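Local coordinates for protein extracellular ligand-binding receptor (Rhodopseudomonas palustris, PDB 3SG0) that binds the aromatic acid benzoylformate and, as a member of the leucine-binding protein family, probably serves solute uptake in the periplasm, at residues Gly158-Gly163 with Lys214-Phe219; Ala242-His247 with Gly264-Gly269. One frame throughout, in Å; residues are numbered along the deposited sequence.

Both contacts touch the parallel sheet of one lobe, one far from the ligand and one at its pocket. Contact 1 (158-163 with 214-219) pairs the beginnings of two central strands; contact 2 (242-247 with 264-269) joins the next strand to one from another sheet. Their centres lie about 13 Å apart, and strands 217-221 and 242-244 are direct neighbours: Val218 O stands 2.9 Å from Tyr244 N and Val218 N 3.0 Å from Ala242 O, both probably hydrogen bonds, while Phe219 CD1 packs on Tyr244 CB. Contact 2 reaches benzoylformate itself through His247, whereas the Phe219 side chain of contact 1 stays about 11 Å from the ligand.

Contact 1. Residues Gly158-Gly163 with Lys214-Phe219; sequences GAKKVG and KPDAVF
Asp216 turns its carboxylate back onto the chain entering strand 161-167, and one oxygen, OD2, takes two backbone N-H groups at once. Lys160 N and Lys161 N each lie 2.9 Å from Asp216 OD2. They reach it on its anti side but from opposite faces of the carboxylate plane, about 30° out of it, so the oxygen is gripped from above and below. The carboxylate is placed there by a first torsion that sets CG anti to the carbonyl carbon, chi1 -57°. On the same residue, Asp216 CB rests against the methyl of Ala159.

The reverse traffic uses Lys161 O, which accepts from Asp216 N at 2.7 Å and, weakly, from Ala217 N. Lys161 therefore gives its N-H to the aspartate side chain and its carbonyl to the aspartate backbone. Its own side chain, bent at its third torsion, carries NZ across to Lys214 O at 3.0 Å, coming in from above the carbonyl plane; Lys214 has just left helix 204-212. Pro215 CB packs beside this crossing, against Lys161 O and Gly163 N.

Further along, parallel strand pairing takes over, although the two short segments diverge. Gly163 N binds Ala217 O at 2.8 Å, in the carbonyl plane, and Phe219 N binds Gly163 O almost straight, at 176°. Val162 CG1 lies along Phe219 CB on the face covered by Ile154 of helix 143-156. On the other face a side chain at Gly163 would come tight against Val218 CG2.

Two adjacent strands of the alpha/beta sheet are thus fastened at their N-terminal ends by a side-chain carboxylate as well as by backbone bonds. The paired N-H groups probably favour a charged Asp216, and the ammonium of Lys161, 5.9 Å from Asp216 OD1, is likely to add a modest electrostatic pull without forming a salt bridge.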
loop_
_atom_site.group_PDB
_atom_site.type_symbol
_atom_site.label_atom_id
_atom_site.label_comp_id
_atom_site.label_asym_id
_atom_site.label_seq_id
_atom_site.Cartn_x
_atom_site.Cartn_y
_atom_site.Cartn_z
ATOM N N GLY A 158 24.565 0.783 13.112
ATOM C CA GLY A 158 25.973 0.458 12.951
ATOM C C GLY A 158 26.251 -0.637 11.934
ATOM O O GLY A 158 27.404 -1.006 11.720
ATOM N N ALA A 159 25.205 -1.170 11.304
ATOM C CA ALA A 159 25.392 -2.191 10.277
ATOM C C ALA A 159 26.265 -1.653 9.147
ATOM O O ALA A 159 26.079 -0.524 8.699
ATOM C CB ALA A 159 24.044 -2.662 9.735
ATOM N N LYS A 160 27.218 -2.458 8.685
ATOM C CA LYS A 160 28.085 -2.047 7.583
ATOM C C LYS A 160 27.864 -2.877 6.322
ATOM O O LYS A 160 28.135 -2.415 5.215
ATOM C CB LYS A 160 29.556 -2.121 8.000
ATOM C CG LYS A 160 29.885 -1.326 9.255
ATOM C CD LYS A 160 29.662 0.167 9.055
ATOM C CE LYS A 160 30.659 0.753 8.071
ATOM N NZ LYS A 160 30.580 2.242 8.025
ATOM N N LYS A 161 27.377 -4.102 6.497
ATOM C CA LYS A 161 27.078 -4.980 5.371
ATOM C C LYS A 161 25.635 -5.449 5.467
ATOM O O LYS A 161 25.239 -6.045 6.466
ATOM C CB LYS A 161 28.029 -6.181 5.345
ATOM C CG LYS A 161 29.481 -5.804 5.076
ATOM C CD LYS A 161 30.348 -7.033 4.846
ATOM C CE LYS A 161 30.465 -7.880 6.104
ATOM N NZ LYS A 161 31.291 -9.103 5.877
ATOM N N VAL A 162 24.856 -5.175 4.424
ATOM C CA VAL A 162 23.428 -5.484 4.421
ATOM C C VAL A 162 23.079 -6.327 3.202
ATOM O O VAL A 162 23.287 -5.901 2.070
ATOM C CB VAL A 162 22.584 -4.190 4.432
ATOM C CG1 VAL A 162 21.095 -4.518 4.413
ATOM C CG2 VAL A 162 22.937 -3.336 5.645
ATOM N N GLY A 163 22.578 -7.535 3.435
ATOM C CA GLY A 163 22.121 -8.380 2.345
ATOM C C GLY A 163 20.785 -7.892 1.815
ATOM O O GLY A 163 20.086 -7.140 2.492
ATOM N N LYS A 214 28.179 -12.997 4.509
ATOM C CA LYS A 214 28.346 -12.698 5.930
ATOM C C LYS A 214 27.962 -11.261 6.272
ATOM O O LYS A 214 28.770 -10.491 6.785
ATOM C CB LYS A 214 29.777 -13.002 6.386
ATOM C CG LYS A 214 30.132 -14.480 6.319
ATOM C CD LYS A 214 31.516 -14.759 6.883
ATOM C CE LYS A 214 31.806 -16.252 6.907
ATOM N NZ LYS A 214 33.158 -16.552 7.453
ATOM N N PRO A 215 26.708 -10.895 5.992
ATOM C CA PRO A 215 26.250 -9.536 6.279
ATOM C C PRO A 215 25.894 -9.352 7.751
ATOM O O PRO A 215 25.693 -10.328 8.468
ATOM C CB PRO A 215 24.985 -9.426 5.428
ATOM C CG PRO A 215 24.437 -10.811 5.440
ATOM C CD PRO A 215 25.643 -11.722 5.397
ATOM N N ASP A 216 25.805 -8.098 8.179
ATOM C CA ASP A 216 25.362 -7.759 9.527
ATOM C C ASP A 216 23.841 -7.846 9.650
ATOM O O ASP A 216 23.305 -8.179 10.709
ATOM C CB ASP A 216 25.833 -6.350 9.888
ATOM C CG ASP A 216 27.337 -6.196 9.775
ATOM O OD1 ASP A 216 28.068 -7.025 10.358
ATOM O OD2 ASP A 216 27.790 -5.254 9.092
ATOM N N ALA A 217 23.150 -7.554 8.552
ATOM C CA ALA A 217 21.695 -7.528 8.532
ATOM C C ALA A 217 21.252 -7.889 7.133
ATOM O O ALA A 217 22.057 -7.878 6.201
ATOM C CB ALA A 217 21.187 -6.147 8.911
ATOM N N VAL A 218 19.972 -8.212 6.991
ATOM C CA VAL A 218 19.402 -8.471 5.678
ATOM C C VAL A 218 18.112 -7.680 5.514
ATOM O O VAL A 218 17.279 -7.634 6.427
ATOM C CB VAL A 218 19.130 -9.971 5.455
ATOM C CG1 VAL A 218 18.485 -10.199 4.092
ATOM C CG2 VAL A 218 20.423 -10.761 5.554
ATOM N N PHE A 219 17.972 -7.049 4.350
ATOM C CA PHE A 219 16.752 -6.361 3.965
ATOM C C PHE A 219 15.938 -7.227 3.015
ATOM O O PHE A 219 16.473 -7.769 2.039
ATOM C CB PHE A 219 17.079 -5.044 3.267
ATOM C CG PHE A 219 15.887 -4.155 3.133
ATOM C CD1 PHE A 219 15.583 -3.259 4.141
ATOM C CD2 PHE A 219 15.023 -4.258 2.048
ATOM C CE1 PHE A 219 14.465 -2.457 4.063
ATOM C CE2 PHE A 219 13.894 -3.450 1.968
ATOM C CZ PHE A 219 13.623 -2.550 2.980
#

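Contact 2. Residues Ala242-His247 with Gly264-Gly269; sequences AIYQTH and GAIFAG. With 173 (benzoyl-formic acid), chain B.
Phe267 has Thr246 O over one face, 3.7 Å from CG; its chi1 of 61° brings the ring against the Thr246-His247 backbone. Tyr244 meets Ile266 O at its edge, near the ring plane, and runs side by side with Ile266, CD1 to CB 3.8 Å. An alanine in place of Tyr244 would remove the ring and is likely to leave Ile266 without its flat neighbour, opening a gap towards Tyr153. The His247 ring has benzoylformate C1E over one face, 3.6 Å from CD2, while both its nitrogens are held, ND1 by Glu270 and NE2 by Asp143, which fixes its rotation.

Backbone pairing is sparse: Gln245 N donates to Ile266 O at 3.0 Å. Bound waters span the rest, one linking Gln245 O to Ala268 N, another His247 N to Ala268 O, and a third Ile243 O to Gly264 O. The contact thus joins strand 242-244, at the edge of the four-stranded parallel sheet, to strand 266-269 of the antiparallel sheet, with helix 143-156 against Tyr244 and Ile266, and helix 228-236 against Ile243 and Ala265.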
loop_
_atom_site.group_PDB
_atom_site.type_symbol
_atom_site.label_atom_id
_atom_site.label_comp_id
_atom_site.label_asym_id
_atom_site.label_seq_id
_atom_site.Cartn_x
_atom_site.Cartn_y
_atom_site.Cartn_z
ATOM N N ALA A 242 20.055 -8.879 12.321
ATOM C CA ALA A 242 18.806 -8.147 12.155
ATOM C C ALA A 242 18.219 -8.362 10.767
ATOM O O ALA A 242 18.945 -8.392 9.771
ATOM C CB ALA A 242 19.030 -6.670 12.399
ATOM N N ILE A 243 16.897 -8.508 10.710
ATOM C CA ILE A 243 16.195 -8.579 9.438
ATOM C C ILE A 243 15.187 -7.438 9.364
ATOM O O ILE A 243 14.436 -7.178 10.311
ATOM C CB ILE A 243 15.511 -9.943 9.252
ATOM C CG1 ILE A 243 16.564 -11.055 9.169
ATOM C CG2 ILE A 243 14.650 -9.936 7.997
ATOM C CD1 ILE A 243 15.974 -12.454 9.128
ATOM N N TYR A 244 15.215 -6.739 8.239
ATOM C CA TYR A 244 14.330 -5.612 7.986
ATOM C C TYR A 244 13.376 -5.975 6.864
ATOM O O TYR A 244 13.759 -6.666 5.916
ATOM C CB TYR A 244 15.163 -4.387 7.622
ATOM C CG TYR A 244 16.058 -4.017 8.767
ATOM C CD1 TYR A 244 15.550 -3.341 9.861
ATOM C CD2 TYR A 244 17.389 -4.407 8.796
ATOM C CE1 TYR A 244 16.347 -3.026 10.940
ATOM C CE2 TYR A 244 18.199 -4.092 9.874
ATOM C CZ TYR A 244 17.668 -3.410 10.940
ATOM O OH TYR A 244 18.465 -3.100 12.016
ATOM N N GLN A 245 12.126 -5.539 6.990
ATOM C CA GLN A 245 11.126 -5.773 5.961
ATOM C C GLN A 245 10.550 -4.421 5.550
ATOM O O GLN A 245 11.181 -3.382 5.771
ATOM C CB GLN A 245 10.053 -6.753 6.454
ATOM C CG GLN A 245 10.572 -8.180 6.674
ATOM C CD GLN A 245 10.083 -9.181 5.628
ATOM O OE1 GLN A 245 9.630 -8.814 4.544
ATOM N NE2 GLN A 245 10.167 -10.462 5.961
ATOM N N THR A 246 9.374 -4.451 4.933
ATOM C CA THR A 246 8.687 -3.263 4.433
ATOM C C THR A 246 7.244 -3.277 4.911
ATOM O O THR A 246 6.767 -4.273 5.460
ATOM C CB THR A 246 8.639 -3.226 2.898
ATOM O OG1 THR A 246 7.776 -4.272 2.425
ATOM C CG2 THR A 246 10.027 -3.359 2.290
ATOM N N HIS A 247 6.528 -2.183 4.660
ATOM C CA HIS A 247 5.126 -2.099 5.045
ATOM C C HIS A 247 4.218 -3.088 4.311
ATOM O O HIS A 247 3.035 -3.188 4.631
ATOM C CB HIS A 247 4.594 -0.665 4.945
ATOM C CG HIS A 247 4.681 -0.055 3.577
ATOM N ND1 HIS A 247 4.199 1.211 3.321
ATOM C CD2 HIS A 247 5.189 -0.510 2.404
ATOM C CE1 HIS A 247 4.405 1.510 2.051
ATOM N NE2 HIS A 247 5.006 0.485 1.471
ATOM N N GLY A 264 10.863 -9.405 16.073
ATOM C CA GLY A 264 11.959 -8.465 15.973
ATOM C C GLY A 264 12.120 -7.799 14.619
ATOM O O GLY A 264 12.940 -6.893 14.484
ATOM N N ALA A 265 11.362 -8.234 13.615
ATOM C CA ALA A 265 11.425 -7.571 12.317
ATOM C C ALA A 265 11.076 -6.095 12.474
ATOM O O ALA A 265 10.179 -5.743 13.245
ATOM C CB ALA A 265 10.481 -8.231 11.325
ATOM N N ILE A 266 11.776 -5.241 11.735
ATOM C CA ILE A 266 11.531 -3.809 11.750
ATOM C C ILE A 266 11.296 -3.349 10.320
ATOM O O ILE A 266 11.948 -3.834 9.391
ATOM C CB ILE A 266 12.720 -3.049 12.388
ATOM C CG1 ILE A 266 12.776 -3.342 13.889
ATOM C CG2 ILE A 266 12.622 -1.548 12.121
ATOM C CD1 ILE A 266 14.063 -2.914 14.564
ATOM N N PHE A 267 10.356 -2.429 10.144
ATOM C CA PHE A 267 10.094 -1.836 8.836
ATOM C C PHE A 267 9.611 -0.408 9.007
ATOM O O PHE A 267 9.129 -0.036 10.084
ATOM C CB PHE A 267 9.071 -2.653 8.029
ATOM C CG PHE A 267 7.706 -2.782 8.681
ATOM C CD1 PHE A 267 6.670 -1.914 8.360
ATOM C CD2 PHE A 267 7.455 -3.802 9.582
ATOM C CE1 PHE A 267 5.418 -2.059 8.941
ATOM C CE2 PHE A 267 6.209 -3.945 10.174
ATOM C CZ PHE A 267 5.193 -3.082 9.846
ATOM N N ALA A 268 9.750 0.396 7.962
ATOM C CA ALA A 268 9.142 1.715 7.946
ATOM C C ALA A 268 7.727 1.580 7.398
ATOM O O ALA A 268 7.518 1.008 6.323
ATOM C CB ALA A 268 9.964 2.664 7.089
ATOM N N GLY A 269 6.751 2.095 8.133
ATOM C CA GLY A 269 5.366 1.977 7.737
ATOM C C GLY A 269 4.500 3.129 8.200
ATOM O O GLY A 269 4.967 4.242 8.477
HETATM O O1B 173 B . 2.585 -2.297 -4.136
HETATM C C1 173 B . 2.700 -3.484 -3.990
HETATM O O1A 173 B . 3.031 -4.351 -5.025
HETATM C C2 173 B . 2.725 -4.082 -2.609
HETATM O O2 173 B . 3.102 -5.203 -2.440
HETATM C C1G 173 B . 2.201 -3.238 -1.489
HETATM C C2D 173 B . 0.894 -2.475 -1.684
HETATM C C2E 173 B . 0.362 -1.595 -0.572
HETATM C C3 173 B . 1.157 -1.474 0.727
HETATM C C1E 173 B . 2.477 -2.252 0.892
HETATM C C1D 173 B . 3.009 -3.145 -0.209
HETATM O O HOH W 1 15.430 -8.762 13.296
HETATM O O HOH W 2 15.067 -6.062 12.910
HETATM O O HOH W 3 10.948 -0.592 5.487
HETATM O O HOH W 4 8.499 -0.088 4.052
#